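Local coordinates for solute-binding protein (PDB 2ZYN) that probably captures maltose-type sugars, cyclodextrins among them, outside the cell for import through a carbohydrate transport system, at residues V31-T36 against V53-L58. Sequence-based numbering, arbitrary orientation.
With GLC (alpha-D-glucopyranose), chain B.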
loop_
_atom_site.group_PDB
_atom_site.type_symbol
_atom_site.label_atom_id
_atom_site.label_comp_id
_atom_site.label_asym_id
_atom_site.label_seq_id
_atom_site.Cartn_x
_atom_site.Cartn_y
_atom_site.Cartn_z
ATOM N N VAL A 31 -0.247 0.720 -16.574
ATOM C CA VAL A 31 -0.761 2.085 -16.448
ATOM C C VAL A 31 0.082 3.040 -15.611
ATOM O O VAL A 31 0.202 4.221 -15.955
ATOM C CB VAL A 31 -2.226 2.100 -15.951
ATOM C CG1 VAL A 31 -3.144 1.531 -17.020
ATOM C CG2 VAL A 31 -2.377 1.329 -14.643
ATOM N N GLN A 32 0.664 2.528 -14.527
ATOM C CA GLN A 32 1.507 3.338 -13.646
ATOM C C GLN A 32 2.826 3.686 -14.317
ATOM O O GLN A 32 3.278 4.834 -14.262
ATOM C CB GLN A 32 1.764 2.621 -12.324
ATOM C CG GLN A 32 0.533 2.465 -11.450
ATOM C CD GLN A 32 0.824 1.747 -10.148
ATOM O OE1 GLN A 32 1.968 1.698 -9.692
ATOM N NE2 GLN A 32 -0.214 1.186 -9.539
ATOM N N LEU A 33 3.428 2.694 -14.966
ATOM C CA LEU A 33 4.670 2.903 -15.695
ATOM C C LEU A 33 4.459 3.883 -16.845
ATOM O O LEU A 33 5.231 4.828 -17.004
ATOM C CB LEU A 33 5.230 1.574 -16.215
ATOM C CG LEU A 33 6.561 1.608 -16.974
ATOM C CD1 LEU A 33 7.704 2.140 -16.113
ATOM C CD2 LEU A 33 6.890 0.222 -17.497
ATOM N N ASN A 34 3.406 3.665 -17.631
ATOM C CA ASN A 34 3.149 4.514 -18.791
ATOM C C ASN A 34 2.868 5.965 -18.416
ATOM O O ASN A 34 3.383 6.879 -19.062
ATOM C CB ASN A 34 2.011 3.962 -19.650
ATOM C CG ASN A 34 1.842 4.735 -20.950
ATOM O OD1 ASN A 34 2.679 4.658 -21.850
ATOM N ND2 ASN A 34 0.762 5.494 -21.046
ATOM N N ASN A 35 2.061 6.173 -17.376
ATOM C CA ASN A 35 1.698 7.529 -16.970
ATOM C C ASN A 35 2.909 8.357 -16.556
ATOM O O ASN A 35 2.988 9.546 -16.854
ATOM C CB ASN A 35 0.658 7.523 -15.852
ATOM C CG ASN A 35 0.132 8.906 -15.555
ATOM O OD1 ASN A 35 0.630 9.584 -14.661
ATOM N ND2 ASN A 35 -0.855 9.347 -16.327
ATOM N N THR A 36 3.850 7.721 -15.870
ATOM C CA THR A 36 5.083 8.395 -15.473
ATOM C C THR A 36 5.996 8.624 -16.682
ATOM O O THR A 36 6.612 9.686 -16.804
ATOM C CB THR A 36 5.780 7.644 -14.320
ATOM O OG1 THR A 36 4.879 7.571 -13.209
ATOM C CG2 THR A 36 7.050 8.362 -13.877
ATOM N N VAL A 53 12.569 6.749 -17.409
ATOM C CA VAL A 53 11.692 6.080 -16.451
ATOM C C VAL A 53 11.871 4.568 -16.559
ATOM O O VAL A 53 11.509 3.958 -17.567
ATOM C CB VAL A 53 10.209 6.464 -16.649
ATOM C CG1 VAL A 53 9.327 5.777 -15.601
ATOM C CG2 VAL A 53 10.037 7.974 -16.573
ATOM N N VAL A 54 12.432 3.982 -15.505
ATOM C CA VAL A 54 12.776 2.563 -15.471
ATOM C C VAL A 54 11.837 1.799 -14.530
ATOM O O VAL A 54 11.650 2.203 -13.382
ATOM C CB VAL A 54 14.250 2.369 -15.023
ATOM C CG1 VAL A 54 14.617 0.888 -14.921
ATOM C CG2 VAL A 54 15.202 3.102 -15.965
ATOM N N PRO A 55 11.234 0.694 -15.019
ATOM C CA PRO A 55 10.367 -0.107 -14.164
ATOM C C PRO A 55 11.147 -0.949 -13.153
ATOM O O PRO A 55 12.006 -1.755 -13.533
ATOM C CB PRO A 55 9.611 -0.995 -15.158
ATOM C CG PRO A 55 10.520 -1.133 -16.305
ATOM C CD PRO A 55 11.308 0.153 -16.387
ATOM N N VAL A 56 10.861 -0.712 -11.877
ATOM C CA VAL A 56 11.366 -1.514 -10.768
ATOM C C VAL A 56 10.200 -1.749 -9.813
ATOM O O VAL A 56 9.550 -0.794 -9.378
ATOM C CB VAL A 56 12.508 -0.802 -9.990
ATOM C CG1 VAL A 56 13.056 -1.704 -8.887
ATOM C CG2 VAL A 56 13.634 -0.363 -10.926
ATOM N N ALA A 57 9.935 -3.016 -9.495
ATOM C CA ALA A 57 8.836 -3.381 -8.594
ATOM C C ALA A 57 8.776 -2.506 -7.346
ATOM O O ALA A 57 9.789 -2.276 -6.686
ATOM C CB ALA A 57 8.924 -4.851 -8.214
ATOM N N LEU A 58 7.573 -2.031 -7.029
ATOM C CA LEU A 58 7.338 -1.151 -5.879
ATOM C C LEU A 58 8.053 -1.612 -4.604
ATOM O O LEU A 58 8.672 -0.810 -3.902
ATOM C CB LEU A 58 5.830 -1.034 -5.621
ATOM C CG LEU A 58 5.334 -0.034 -4.577
ATOM C CD1 LEU A 58 5.420 1.406 -5.095
ATOM C CD2 LEU A 58 3.916 -0.378 -4.164
HETATM C C1 GLC B . 0.200 -3.908 -7.202
HETATM C C2 GLC B . 0.110 -2.415 -6.860
HETATM C C3 GLC B . 0.625 -2.209 -5.451
HETATM C C4 GLC B . -0.147 -3.079 -4.404
HETATM C C5 GLC B . -0.151 -4.576 -4.839
HETATM C C6 GLC B . -1.138 -5.445 -4.059
HETATM O O2 GLC B . 0.817 -1.614 -7.783
HETATM O O3 GLC B . 0.573 -0.832 -5.061
HETATM O O4 GLC B . 0.456 -2.908 -3.134
HETATM O O5 GLC B . -0.516 -4.683 -6.244
HETATM O O6 GLC B . -1.093 -6.769 -4.538
#
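L33 reaches from helix 31-47 onto V53 and P55, at the end of strand 50-55. Its CB points toward the strand and, with CG anti to the backbone N (chi1 -178°), the two methyls do the touching. CD1 settles between V53 CG1, at 4.0 Å, and the N, CB and CD atoms of the P55 ring. CD2 lies 3.8 Å from P55 CB and also meets P55 CG. A turn further on, the T36 and V53 side chains cross at about a right angle, T36 CG2 lying 3.9 Å from V53 CG1; T36 OG1 instead hydrogen-bonds E25 on the neighbouring parallel strand. Replacing L33 by an alanine removes CG and both methyls, and is likely to open a gap beside P55 CB and V53 CG1. This is the helix-on-strand packing of a beta-alpha-beta unit (20-25, 31-47, 50-55), with the first turn of the helix and the loop after the strand both reaching the sugar site. There Q32 NE2 makes a weak hydrogen bond to glucose O2 (3.5 Å), its OE1 being held by N26, and L58 CD2 approaches glucose O3 at 3.5 Å. Helix and strand therefore meet through non-directional apolar packing, whereas the polar groups of T36 and Q32 are directed to the adjacent strand, N26 and the ligand.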